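Local coordinates for protein NADH dehydrogenase, putative (Plasmodium falciparum, PDB 5JWC) that probably oxidises NADH through its bound FAD and passes the electrons to ubiquinone, as a type II NADH dehydrogenase of the malaria parasite, at residues F41-N46 with N436-F441; P313-A316 with L321-D324. All coordinates share one frame; numbering follows the deposited sequence.

Contact 1 of 2, residues F41-N46 with N436-F441; sequences FNFLLN and NVFNNF
Phe43 reaches Phe438 edge first: its ring turns an edge toward the face of the Phe438 ring in an offset edge-to-face pair, planes 76° apart and centroids 5.9 Å from each other. The closest atoms are Phe43 CZ and Phe438 CD2, 3.9 Å apart, with CD2 lying near the plane of the Phe43 ring. Phe43 gets there because its CG stands anti to the backbone N (chi1 -173°), which swings the ring across the gap between two helices. Phe438 also makes edge-to-face pairs with Tyr131 and Tyr338, while Ile133 touches both phenylalanines.

The helices are 38-46, which follows a glycine-rich GxGxxG turn, as in Rossmann-type FAD-binding folds, and 424-440. Their local axes run in nearly the same direction, 10.7 Å apart at closest approach, and side chains from both helices meet between them. Phe43 itself packs on Ile33 of strand 30-34 and Phe438 on Ile31 of the same strand, which places the aromatic pair against the nucleotide-binding sheet.

Toward the C-terminal ends the bridge turns polar. Asn439 ND2 donates to Asn46 O over 2.8 Å, with an N-H...O angle of 156°; the acceptor lies in the Asn439 amide plane, although the donor is tilted from the carbonyl plane of Asn46. The other end of that amide, Asn439 OD1, accepts from the backbone N of Asp48, so both ends of the amide are held, by residues 46 and 48. Asn46 ND2 in turn bonds to Ser435 OG.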
ATOM      1  N   PHE A  41     -15.136  11.960  12.849  1.00 27.06           N
ATOM      2  CA  PHE A  41     -13.868  12.679  12.733  1.00 24.46           C
ATOM      3  C   PHE A  41     -14.069  14.191  12.732  1.00 28.53           C
ATOM      4  O   PHE A  41     -13.326  14.922  13.405  1.00 27.82           O
ATOM      5  CB  PHE A  41     -13.107  12.232  11.460  1.00 26.58           C
ATOM      6  CG  PHE A  41     -11.715  12.822  11.316  1.00 27.37           C
ATOM      7  CD1 PHE A  41     -10.777  12.686  12.315  1.00 29.58           C
ATOM      8  CD2 PHE A  41     -11.359  13.515  10.173  1.00 29.47           C
ATOM      9  CE1 PHE A  41      -9.486  13.232  12.173  1.00 28.75           C
ATOM     10  CE2 PHE A  41     -10.071  14.058  10.016  1.00 30.13           C
ATOM     11  CZ  PHE A  41      -9.137  13.907  11.025  1.00 27.40           C
ATOM     12  N   ASN A  42     -15.047  14.702  11.988  1.00 25.45           N
ATOM     13  CA  ASN A  42     -15.202  16.153  12.018  1.00 28.94           C
ATOM     14  C   ASN A  42     -15.724  16.640  13.374  1.00 26.05           C
ATOM     15  O   ASN A  42     -15.437  17.752  13.779  1.00 31.40           O
ATOM     16  CB  ASN A  42     -16.090  16.646  10.877  1.00 28.32           C
ATOM     17  CG  ASN A  42     -15.357  16.636   9.554  1.00 26.97           C
ATOM     18  OD1 ASN A  42     -14.554  17.509   9.281  1.00 28.24           O
ATOM     19  ND2 ASN A  42     -15.590  15.614   8.760  1.00 23.25           N
ATOM     20  N   PHE A  43     -16.455  15.803  14.089  1.00 27.57           N
ATOM     21  CA  PHE A  43     -16.852  16.181  15.444  1.00 25.50           C
ATOM     22  C   PHE A  43     -15.587  16.329  16.308  1.00 31.72           C
ATOM     23  O   PHE A  43     -15.423  17.306  17.057  1.00 29.40           O
ATOM     24  CB  PHE A  43     -17.797  15.134  16.031  1.00 27.62           C
ATOM     25  CG  PHE A  43     -18.393  15.528  17.371  1.00 28.13           C
ATOM     26  CD1 PHE A  43     -19.672  16.070  17.444  1.00 27.98           C
ATOM     27  CD2 PHE A  43     -17.684  15.329  18.550  1.00 30.72           C
ATOM     28  CE1 PHE A  43     -20.250  16.419  18.688  1.00 30.16           C
ATOM     29  CE2 PHE A  43     -18.231  15.679  19.793  1.00 29.90           C
ATOM     30  CZ  PHE A  43     -19.521  16.224  19.858  1.00 33.02           C
ATOM     31  N   LEU A  44     -14.702  15.339  16.200  1.00 28.45           N
ATOM     32  CA  LEU A  44     -13.428  15.343  16.907  1.00 28.96           C
ATOM     33  C   LEU A  44     -12.600  16.583  16.561  1.00 29.76           C
ATOM     34  O   LEU A  44     -11.984  17.188  17.436  1.00 30.59           O
ATOM     35  CB  LEU A  44     -12.628  14.066  16.575  1.00 26.97           C
ATOM     36  CG  LEU A  44     -11.319  13.836  17.342  1.00 30.36           C
ATOM     37  CD1 LEU A  44     -11.635  13.295  18.750  1.00 29.14           C
ATOM     38  CD2 LEU A  44     -10.351  12.893  16.586  1.00 29.04           C
ATOM     39  N   LEU A  45     -12.571  16.957  15.288  1.00 27.30           N
ATOM     40  CA  LEU A  45     -11.777  18.096  14.879  1.00 28.84           C
ATOM     41  C   LEU A  45     -12.231  19.383  15.559  1.00 32.58           C
ATOM     42  O   LEU A  45     -11.436  20.293  15.707  1.00 33.15           O
ATOM     43  CB  LEU A  45     -11.794  18.301  13.358  1.00 28.78           C
ATOM     44  CG  LEU A  45     -11.002  17.271  12.538  1.00 34.62           C
ATOM     45  CD1 LEU A  45     -11.081  17.577  11.028  1.00 32.39           C
ATOM     46  CD2 LEU A  45      -9.567  17.027  13.027  1.00 33.28           C
ATOM     47  N   ASN A  46     -13.499  19.467  15.957  1.00 31.07           N
ATOM     48  CA  ASN A  46     -14.041  20.738  16.466  1.00 30.74           C
ATOM     49  C   ASN A  46     -14.422  20.777  17.954  1.00 33.28           C
ATOM     50  O   ASN A  46     -14.605  21.859  18.509  1.00 35.92           O
ATOM     51  CB  ASN A  46     -15.266  21.146  15.629  1.00 33.23           C
ATOM     52  CG  ASN A  46     -15.728  22.566  15.916  1.00 42.31           C
ATOM     53  OD1 ASN A  46     -14.957  23.522  15.792  1.00 44.95           O
ATOM     54  ND2 ASN A  46     -17.009  22.712  16.267  1.00 38.13           N
ATOM     55  N   ASN A 436     -20.233  22.420  17.957  1.00 34.11           N
ATOM     56  CA  ASN A 436     -20.460  23.802  18.378  1.00 35.25           C
ATOM     57  C   ASN A 436     -21.541  23.916  19.459  1.00 38.08           C
ATOM     58  O   ASN A 436     -21.452  24.784  20.342  1.00 39.10           O
ATOM     59  CB  ASN A 436     -20.842  24.686  17.198  1.00 36.83           C
ATOM     60  CG  ASN A 436     -20.984  26.152  17.588  1.00 43.66           C
ATOM     61  OD1 ASN A 436     -19.992  26.831  17.849  1.00 47.07           O
ATOM     62  ND2 ASN A 436     -22.217  26.647  17.622  1.00 46.25           N
ATOM     63  N   VAL A 437     -22.565  23.064  19.392  1.00 35.35           N
ATOM     64  CA  VAL A 437     -23.587  23.075  20.439  1.00 38.72           C
ATOM     65  C   VAL A 437     -22.982  22.665  21.788  1.00 41.79           C
ATOM     66  O   VAL A 437     -23.280  23.278  22.829  1.00 36.18           O
ATOM     67  CB  VAL A 437     -24.775  22.152  20.109  1.00 32.18           C
ATOM     68  CG1 VAL A 437     -25.646  21.950  21.342  1.00 34.56           C
ATOM     69  CG2 VAL A 437     -25.631  22.773  19.011  1.00 34.53           C
ATOM     70  N   PHE A 438     -22.122  21.649  21.768  1.00 35.36           N
ATOM     71  CA  PHE A 438     -21.427  21.232  22.986  1.00 37.50           C
ATOM     72  C   PHE A 438     -20.446  22.288  23.491  1.00 39.57           C
ATOM     73  O   PHE A 438     -20.385  22.546  24.700  1.00 42.96           O
ATOM     74  CB  PHE A 438     -20.703  19.907  22.775  1.00 31.59           C
ATOM     75  CG  PHE A 438     -21.576  18.706  22.958  1.00 34.79           C
ATOM     76  CD1 PHE A 438     -21.719  18.123  24.208  1.00 32.79           C
ATOM     77  CD2 PHE A 438     -22.270  18.167  21.892  1.00 33.65           C
ATOM     78  CE1 PHE A 438     -22.522  17.016  24.383  1.00 35.64           C
ATOM     79  CE2 PHE A 438     -23.085  17.062  22.056  1.00 31.43           C
ATOM     80  CZ  PHE A 438     -23.210  16.478  23.302  1.00 38.05           C
ATOM     81  N   ASN A 439     -19.725  22.933  22.581  1.00 35.93           N
ATOM     82  CA  ASN A 439     -18.756  23.947  22.982  1.00 36.56           C
ATOM     83  C   ASN A 439     -19.376  25.221  23.557  1.00 43.72           C
ATOM     84  O   ASN A 439     -18.815  25.820  24.476  1.00 42.58           O
ATOM     85  CB  ASN A 439     -17.853  24.359  21.811  1.00 33.60           C
ATOM     86  CG  ASN A 439     -16.917  23.229  21.345  1.00 36.46           C
ATOM     87  OD1 ASN A 439     -16.712  22.249  22.050  1.00 30.86           O
ATOM     88  ND2 ASN A 439     -16.340  23.389  20.148  1.00 33.74           N
ATOM     89  N   ASN A 440     -20.503  25.654  22.997  1.00 39.28           N
ATOM     90  CA  ASN A 440     -20.981  27.017  23.238  1.00 40.08           C
ATOM     91  C   ASN A 440     -22.420  27.172  23.724  1.00 43.52           C
ATOM     92  O   ASN A 440     -22.901  28.286  23.907  1.00 45.05           O
ATOM     93  CB  ASN A 440     -20.807  27.827  21.960  1.00 42.64           C
ATOM     94  CG  ASN A 440     -19.355  28.053  21.617  1.00 45.75           C
ATOM     95  OD1 ASN A 440     -18.539  28.389  22.485  1.00 48.70           O
ATOM     96  ND2 ASN A 440     -19.015  27.862  20.354  1.00 44.66           N
ATOM     97  N   PHE A 441     -23.112  26.061  23.931  1.00 45.12           N
ATOM     98  CA  PHE A 441     -24.493  26.113  24.359  1.00 40.48           C
ATOM     99  C   PHE A 441     -24.711  25.232  25.583  1.00 48.29           C
ATOM    100  O   PHE A 441     -25.214  25.704  26.605  1.00 47.93           O
ATOM    101  CB  PHE A 441     -25.437  25.692  23.221  1.00 40.32           C
ATOM    102  CG  PHE A 441     -25.549  26.710  22.096  1.00 44.23           C
ATOM    103  CD1 PHE A 441     -26.636  27.562  22.020  1.00 42.87           C
ATOM    104  CD2 PHE A 441     -24.567  26.808  21.120  1.00 42.64           C
ATOM    105  CE1 PHE A 441     -26.748  28.491  20.995  1.00 41.63           C
ATOM    106  CE2 PHE A 441     -24.673  27.743  20.088  1.00 43.67           C
ATOM    107  CZ  PHE A 441     -25.767  28.583  20.028  1.00 42.12           C
TER

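Contact 2 of 2, residues P313-A316 with L321-D324; sequences PVQA and LKVD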
ATOM      1  N   PRO A 313     -38.159   1.300  23.009  1.00 54.35           N
ATOM      2  CA  PRO A 313     -39.556   0.904  22.779  1.00 54.36           C
ATOM      3  C   PRO A 313     -40.228   1.708  21.670  1.00 50.08           C
ATOM      4  O   PRO A 313     -40.675   1.109  20.689  1.00 50.67           O
ATOM      5  CB  PRO A 313     -40.223   1.143  24.146  1.00 56.90           C
ATOM      6  CG  PRO A 313     -39.281   2.044  24.900  1.00 61.80           C
ATOM      7  CD  PRO A 313     -37.911   1.696  24.406  1.00 51.52           C
ATOM      8  N   VAL A 314     -40.255   3.029  21.789  1.00 48.22           N
ATOM      9  CA  VAL A 314     -40.823   3.873  20.738  1.00 51.79           C
ATOM     10  C   VAL A 314     -40.193   3.651  19.340  1.00 56.35           C
ATOM     11  O   VAL A 314     -40.866   3.848  18.330  1.00 59.21           O
ATOM     12  CB  VAL A 314     -40.735   5.368  21.121  1.00 55.23           C
ATOM     13  CG1 VAL A 314     -39.382   5.953  20.758  1.00 54.61           C
ATOM     14  CG2 VAL A 314     -41.856   6.154  20.462  1.00 60.92           C
ATOM     15  N   GLN A 315     -38.928   3.233  19.262  1.00 51.95           N
ATOM     16  CA  GLN A 315     -38.288   3.028  17.956  1.00 53.24           C
ATOM     17  C   GLN A 315     -38.156   1.548  17.565  1.00 52.30           C
ATOM     18  O   GLN A 315     -37.542   1.227  16.540  1.00 50.35           O
ATOM     19  CB  GLN A 315     -36.886   3.675  17.926  1.00 47.77           C
ATOM     20  CG  GLN A 315     -36.851   5.176  18.181  1.00 42.71           C
ATOM     21  CD  GLN A 315     -35.769   5.870  17.364  1.00 40.31           C
ATOM     22  OE1 GLN A 315     -35.491   5.482  16.228  1.00 39.29           O
ATOM     23  NE2 GLN A 315     -35.162   6.907  17.936  1.00 39.53           N
ATOM     24  N   ALA A 316     -38.754   0.660  18.356  1.00 54.56           N
ATOM     25  CA  ALA A 316     -38.489  -0.778  18.266  1.00 53.01           C
ATOM     26  C   ALA A 316     -38.662  -1.398  16.889  1.00 54.62           C
ATOM     27  O   ALA A 316     -37.964  -2.350  16.558  1.00 61.36           O
ATOM     28  CB  ALA A 316     -39.355  -1.519  19.275  1.00 58.89           C
ATOM     29  N   LEU A 321     -32.430   4.770  12.639  1.00 39.46           N
ATOM     30  CA  LEU A 321     -32.409   5.530  13.869  1.00 39.90           C
ATOM     31  C   LEU A 321     -32.982   6.932  13.654  1.00 40.01           C
ATOM     32  O   LEU A 321     -32.493   7.680  12.814  1.00 39.22           O
ATOM     33  CB  LEU A 321     -30.975   5.606  14.395  1.00 36.49           C
ATOM     34  CG  LEU A 321     -30.844   6.164  15.814  1.00 40.84           C
ATOM     35  CD1 LEU A 321     -31.695   5.337  16.783  1.00 38.53           C
ATOM     36  CD2 LEU A 321     -29.395   6.157  16.252  1.00 37.10           C
ATOM     37  N   LYS A 322     -34.013   7.294  14.411  1.00 37.81           N
ATOM     38  CA  LYS A 322     -34.593   8.634  14.299  1.00 34.69           C
ATOM     39  C   LYS A 322     -34.057   9.579  15.358  1.00 35.28           C
ATOM     40  O   LYS A 322     -33.952   9.209  16.530  1.00 36.81           O
ATOM     41  CB  LYS A 322     -36.120   8.574  14.396  1.00 37.27           C
ATOM     42  CG  LYS A 322     -36.837   7.834  13.268  1.00 40.83           C
ATOM     43  CD  LYS A 322     -36.841   8.677  11.986  1.00 50.45           C
ATOM     44  CE  LYS A 322     -37.908   8.188  10.989  1.00 56.04           C
ATOM     45  NZ  LYS A 322     -38.763   9.341  10.517  1.00 62.39           N
ATOM     46  N   VAL A 323     -33.715  10.800  14.955  1.00 31.26           N
ATOM     47  CA  VAL A 323     -33.303  11.827  15.904  1.00 32.91           C
ATOM     48  C   VAL A 323     -34.218  13.024  15.761  1.00 36.01           C
ATOM     49  O   VAL A 323     -34.872  13.191  14.724  1.00 34.01           O
ATOM     50  CB  VAL A 323     -31.846  12.285  15.682  1.00 35.24           C
ATOM     51  CG1 VAL A 323     -30.910  11.075  15.726  1.00 33.35           C
ATOM     52  CG2 VAL A 323     -31.722  13.016  14.337  1.00 31.72           C
ATOM     53  N   ASP A 324     -34.255  13.878  16.770  1.00 34.58           N
ATOM     54  CA  ASP A 324     -35.074  15.074  16.650  1.00 33.62           C
ATOM     55  C   ASP A 324     -34.296  16.188  15.958  1.00 35.25           C
ATOM     56  O   ASP A 324     -33.165  15.979  15.498  1.00 33.61           O
ATOM     57  CB  ASP A 324     -35.595  15.534  18.027  1.00 36.91           C
ATOM     58  CG  ASP A 324     -34.477  15.955  19.006  1.00 43.06           C
ATOM     59  OD1 ASP A 324     -34.774  15.959  20.227  1.00 43.52           O
ATOM     60  OD2 ASP A 324     -33.335  16.296  18.599  1.00 34.94           O
TER
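Gln315 lays its side-chain amide against the backbone of Lys322 and bonds to both the N-H and the C=O of that one residue. Lys322 N donates to Gln315 OE1 at 3.0 Å along an almost straight N-H...O line (169°), the donor tilted slightly from the carbonyl plane of the glutamine. In return Gln315 NE2 donates to Lys322 O, also at 3.0 Å; here the nitrogen sits in the carbonyl plane, on a lone pair of the oxygen, but the N-H...O angle is a more bent 145°. The pair of bonds fixes the rotation of the amide and settles which end is oxygen and which nitrogen.

Each end has a further partner. OE1 also accepts from Asn318 ND2, in the turn between 313-316 and 321-324, and NE2 also donates to Ile330 O. This buried amide therefore has two bonds at its oxygen and two at its nitrogen. Lys322 is also backbone-bonded to Ile330, so Gln315 joins a strand residue and its backbone partner.

The chain of Gln315 is bent at chi2 (-145°), which brings the amide round to the strand. Apolar atoms close in beside it: Lys322 CB is 3.6 Å from Gln315 OE1, and Leu321 CD1 is 3.8 Å from the same oxygen. Leu321 packs on Ile305, Phe308 and Leu309 of helix 303-309, and Leu309 touches Gln315 too.

Ala316 N bonds to Pro313 O at 3.1 Å, a turn that has Gln315 within it. Strand 321-323 runs parallel to 344-346, with Leu321 and Val323 bonded to Lys345; the glutamine thus pins a connecting loop to a short parallel strand pair, within a flavoprotein of the pyridine nucleotide-disulphide oxidoreductase family.

Contact 2 is nested along the chain inside the long excursion that contact 1 closes: 41-46 comes first, then 313-316 and 321-324, and 436-441 last. Their centres are 24 Å apart and their nearest atoms about 10 Å. Contact 1 joins helices 38-46 and 424-440, through segments 390 residues apart, beside the sheet that includes strands 30-34 and 131-134; contact 2 is local, tying a loop to strand 321-323. Strand 337-339, at an edge of that same sheet, is touched by both, through Phe438 in contact 1 and Leu321 and Val323 in contact 2. Both lie beside one sheet, the side chains of Phe43 and Leu321 about 9 Å and 11 Å from the bound FAD.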